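PDB 6T84: trehalose monomycolate transport factor A from Mycolicibacterium smegmatis MC2 155, which is required for MmpL3-dependent transport of trehalose monomycolate to the cell wall, and for growth and cell elongation. Local coordinates for residues 82-87 with 114-119. Sequence-based numbering, arbitrary orientation.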
ATOM      1  N   THR A  82       4.278   4.180 -13.765  1.00 26.71           N
ATOM      2  CA  THR A  82       5.358   5.137 -13.575  1.00 26.09           C
ATOM      3  C   THR A  82       6.626   4.414 -13.167  1.00 24.90           C
ATOM      4  O   THR A  82       6.558   3.365 -12.535  1.00 25.82           O
ATOM      5  CB  THR A  82       4.999   6.166 -12.483  1.00 26.60           C
ATOM      6  OG1 THR A  82       6.065   7.110 -12.367  1.00 26.67           O
ATOM      7  CG2 THR A  82       4.816   5.548 -11.047  1.00 26.59           C
ATOM      8  N   ASN A  83       7.787   4.987 -13.498  1.00 24.56           N
ATOM      9  CA  ASN A  83       9.032   4.455 -12.962  1.00 26.82           C
ATOM     10  C   ASN A  83       9.456   5.127 -11.664  1.00 25.52           C
ATOM     11  O   ASN A  83      10.467   4.725 -11.088  1.00 28.02           O
ATOM     12  CB  ASN A  83      10.194   4.608 -13.942  1.00 33.73           C
ATOM     13  CG  ASN A  83      10.163   3.593 -15.055  1.00 52.04           C
ATOM     14  OD1 ASN A  83       9.624   2.490 -14.915  1.00 42.94           O
ATOM     15  ND2 ASN A  83      10.778   3.958 -16.172  1.00 35.80           N
ATOM     16  N   VAL A  84       8.749   6.133 -11.204  1.00 24.19           N
ATOM     17  CA  VAL A  84       9.091   6.757  -9.913  1.00 22.81           C
ATOM     18  C   VAL A  84       8.441   5.963  -8.782  1.00 21.73           C
ATOM     19  O   VAL A  84       7.297   5.505  -8.915  1.00 21.69           O
ATOM     20  CB  VAL A  84       8.605   8.224  -9.900  1.00 23.52           C
ATOM     21  CG1 VAL A  84       8.878   8.950  -8.548  1.00 23.72           C
ATOM     22  CG2 VAL A  84       9.266   9.016 -11.036  1.00 24.76           C
ATOM     23  N   VAL A  85       9.154   5.809  -7.661  1.00 20.28           N
ATOM     24  CA  VAL A  85       8.608   5.209  -6.432  1.00 18.76           C
ATOM     25  C   VAL A  85       8.534   6.293  -5.374  1.00 18.00           C
ATOM     26  O   VAL A  85       9.525   6.976  -5.134  1.00 18.44           O
ATOM     27  CB  VAL A  85       9.479   4.043  -5.930  1.00 19.35           C
ATOM     28  CG1 VAL A  85       9.024   3.548  -4.524  1.00 19.35           C
ATOM     29  CG2 VAL A  85       9.413   2.916  -6.919  1.00 19.69           C
ATOM     30  N   VAL A  86       7.376   6.447  -4.784  1.00 16.74           N
ATOM     31  CA  VAL A  86       7.208   7.252  -3.559  1.00 16.70           C
ATOM     32  C   VAL A  86       6.832   6.300  -2.437  1.00 16.71           C
ATOM     33  O   VAL A  86       5.966   5.426  -2.621  1.00 17.37           O
ATOM     34  CB  VAL A  86       6.130   8.332  -3.765  1.00 16.89           C
ATOM     35  CG1 VAL A  86       5.895   9.163  -2.439  1.00 17.19           C
ATOM     36  CG2 VAL A  86       6.527   9.293  -4.918  1.00 18.05           C
ATOM     37  N   ASP A  87       7.450   6.487  -1.261  1.00 15.80           N
ATOM     38  CA  ASP A  87       7.180   5.678  -0.071  1.00 14.45           C
ATOM     39  C   ASP A  87       6.944   6.672   1.063  1.00 13.36           C
ATOM     40  O   ASP A  87       7.806   7.514   1.344  1.00 14.56           O
ATOM     41  CB  ASP A  87       8.415   4.798   0.199  1.00 15.18           C
ATOM     42  CG  ASP A  87       8.273   3.880   1.394  1.00 15.73           C
ATOM     43  OD1 ASP A  87       8.014   4.412   2.488  1.00 16.58           O
ATOM     44  OD2 ASP A  87       8.475   2.641   1.246  1.00 18.22           O
ATOM     45  N   SER A 114      11.816   8.811  -1.948  1.00 14.54           N
ATOM     46  CA  SER A 114      11.517   8.572  -3.353  1.00 15.79           C
ATOM     47  C   SER A 114      12.770   8.243  -4.135  1.00 16.64           C
ATOM     48  O   SER A 114      13.891   8.617  -3.761  1.00 17.76           O
ATOM     49  CB  SER A 114      10.871   9.803  -3.979  1.00 16.67           C
ATOM     50  OG  SER A 114      10.463   9.558  -5.325  1.00 16.54           O
ATOM     51  N   THR A 115      12.552   7.559  -5.258  1.00 17.79           N
ATOM     52  CA  THR A 115      13.605   7.314  -6.240  1.00 19.28           C
ATOM     53  C   THR A 115      13.863   8.538  -7.115  1.00 20.46           C
ATOM     54  O   THR A 115      14.854   8.547  -7.849  1.00 21.94           O
ATOM     55  CB  THR A 115      13.210   6.127  -7.148  1.00 21.57           C
ATOM     56  OG1 THR A 115      11.972   6.444  -7.794  1.00 22.74           O
ATOM     57  CG2 THR A 115      13.085   4.858  -6.369  1.00 21.65           C
ATOM     58  N   ASN A 116      13.010   9.577  -7.064  1.00 20.66           N
ATOM     59  CA  ASN A 116      13.207  10.763  -7.918  1.00 21.02           C
ATOM     60  C   ASN A 116      12.723  11.936  -7.073  1.00 20.73           C
ATOM     61  O   ASN A 116      11.521  12.172  -6.986  1.00 20.87           O
ATOM     62  CB  ASN A 116      12.396  10.604  -9.214  1.00 22.97           C
ATOM     63  CG  ASN A 116      12.535  11.805 -10.206  1.00 26.06           C
ATOM     64  OD1 ASN A 116      12.690  12.976  -9.803  1.00 27.22           O
ATOM     65  ND2 ASN A 116      12.457  11.510 -11.511  1.00 28.86           N
ATOM     66  N   LEU A 117      13.654  12.621  -6.422  1.00 19.67           N
ATOM     67  CA  LEU A 117      13.250  13.630  -5.441  1.00 19.67           C
ATOM     68  C   LEU A 117      12.484  14.767  -6.106  1.00 21.21           C
ATOM     69  O   LEU A 117      11.542  15.322  -5.518  1.00 21.98           O
ATOM     70  CB  LEU A 117      14.477  14.161  -4.694  1.00 20.02           C
ATOM     71  CG  LEU A 117      15.182  13.112  -3.805  1.00 21.13           C
ATOM     72  CD1 LEU A 117      16.367  13.781  -3.045  1.00 22.43           C
ATOM     73  CD2 LEU A 117      14.215  12.405  -2.858  1.00 20.99           C
ATOM     74  N   ASP A 118      12.897  15.148  -7.324  1.00 23.60           N
ATOM     75  CA  ASP A 118      12.211  16.222  -8.031  1.00 27.52           C
ATOM     76  C   ASP A 118      10.769  15.859  -8.350  1.00 25.22           C
ATOM     77  O   ASP A 118       9.854  16.663  -8.138  1.00 25.87           O
ATOM     78  CB  ASP A 118      12.972  16.561  -9.322  1.00 35.94           C
ATOM     79  CG  ASP A 118      14.210  17.404  -9.057  1.00 53.74           C
ATOM     80  OD1 ASP A 118      14.280  18.025  -7.971  1.00 42.00           O
ATOM     81  OD2 ASP A 118      15.109  17.440  -9.924  1.00 75.86           O
ATOM     82  N   ALA A 119      10.544  14.645  -8.856  1.00 23.38           N
ATOM     83  CA  ALA A 119       9.176  14.223  -9.145  1.00 23.83           C
ATOM     84  C   ALA A 119       8.354  14.132  -7.851  1.00 23.87           C
ATOM     85  O   ALA A 119       7.188  14.564  -7.809  1.00 25.72           O
ATOM     86  CB  ALA A 119       9.176  12.875  -9.869  1.00 24.61           C
TER
HETATM   87  O   HOH W   1      12.771   6.571 -10.391  1.00 29.49           O
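Val85 meets Ser114 and Thr115 where strand 86-90 of the large sheet begins and its antiparallel neighbour 110-114 ends, in the N-terminal, probably cytoplasmic, domain of TtfA; Val86 and Ser114 form the last, non-hydrogen-bonded pair. Beyond it side-chain hydroxyls take over part of the backbone pairing. Thr115 N still donates to Val85 O (3.1 Å), in the carbonyl plane, but the return bond uses a hydroxyl: Val85 N points almost straight (171°) at Thr115 OG1, 2.9 Å away. The threonine hydroxyl lies between its own backbone N and carbonyl carbon (chi1 59°), which turns it to Val85 N while CG2 rests against Val85 CB. A water links this same OG1 to Asn83 O, carrying the polar contact two residues back along the chain.

Val85 O is held twice, since Ser114 OG also donates to it (2.8 Å), tilted out of the carbonyl plane. That hydroxyl in turn accepts from Asn116 N, closing an ST turn that bends the chain from strand 110-114 into helix 117-123.

Most of the remaining van der Waals contact comes from Val84, whose two methyls reach over the turn. CG1 lies against Ser114 OG and Asn116 CB, and CG2 lies 4.0 Å from Ala119 CB in the first turn of the helix; Pro180 packs on the same valine. On the other side of segment 82-87, Asn144 of strand 141-144 bonds through its side chain to Val84 O and Val86 N.

Asn116 is the N-cap of helix 117-123: its OD1 accepts from Ala119 N at 2.9 Å, with the donor above the amide plane, 55° out of it.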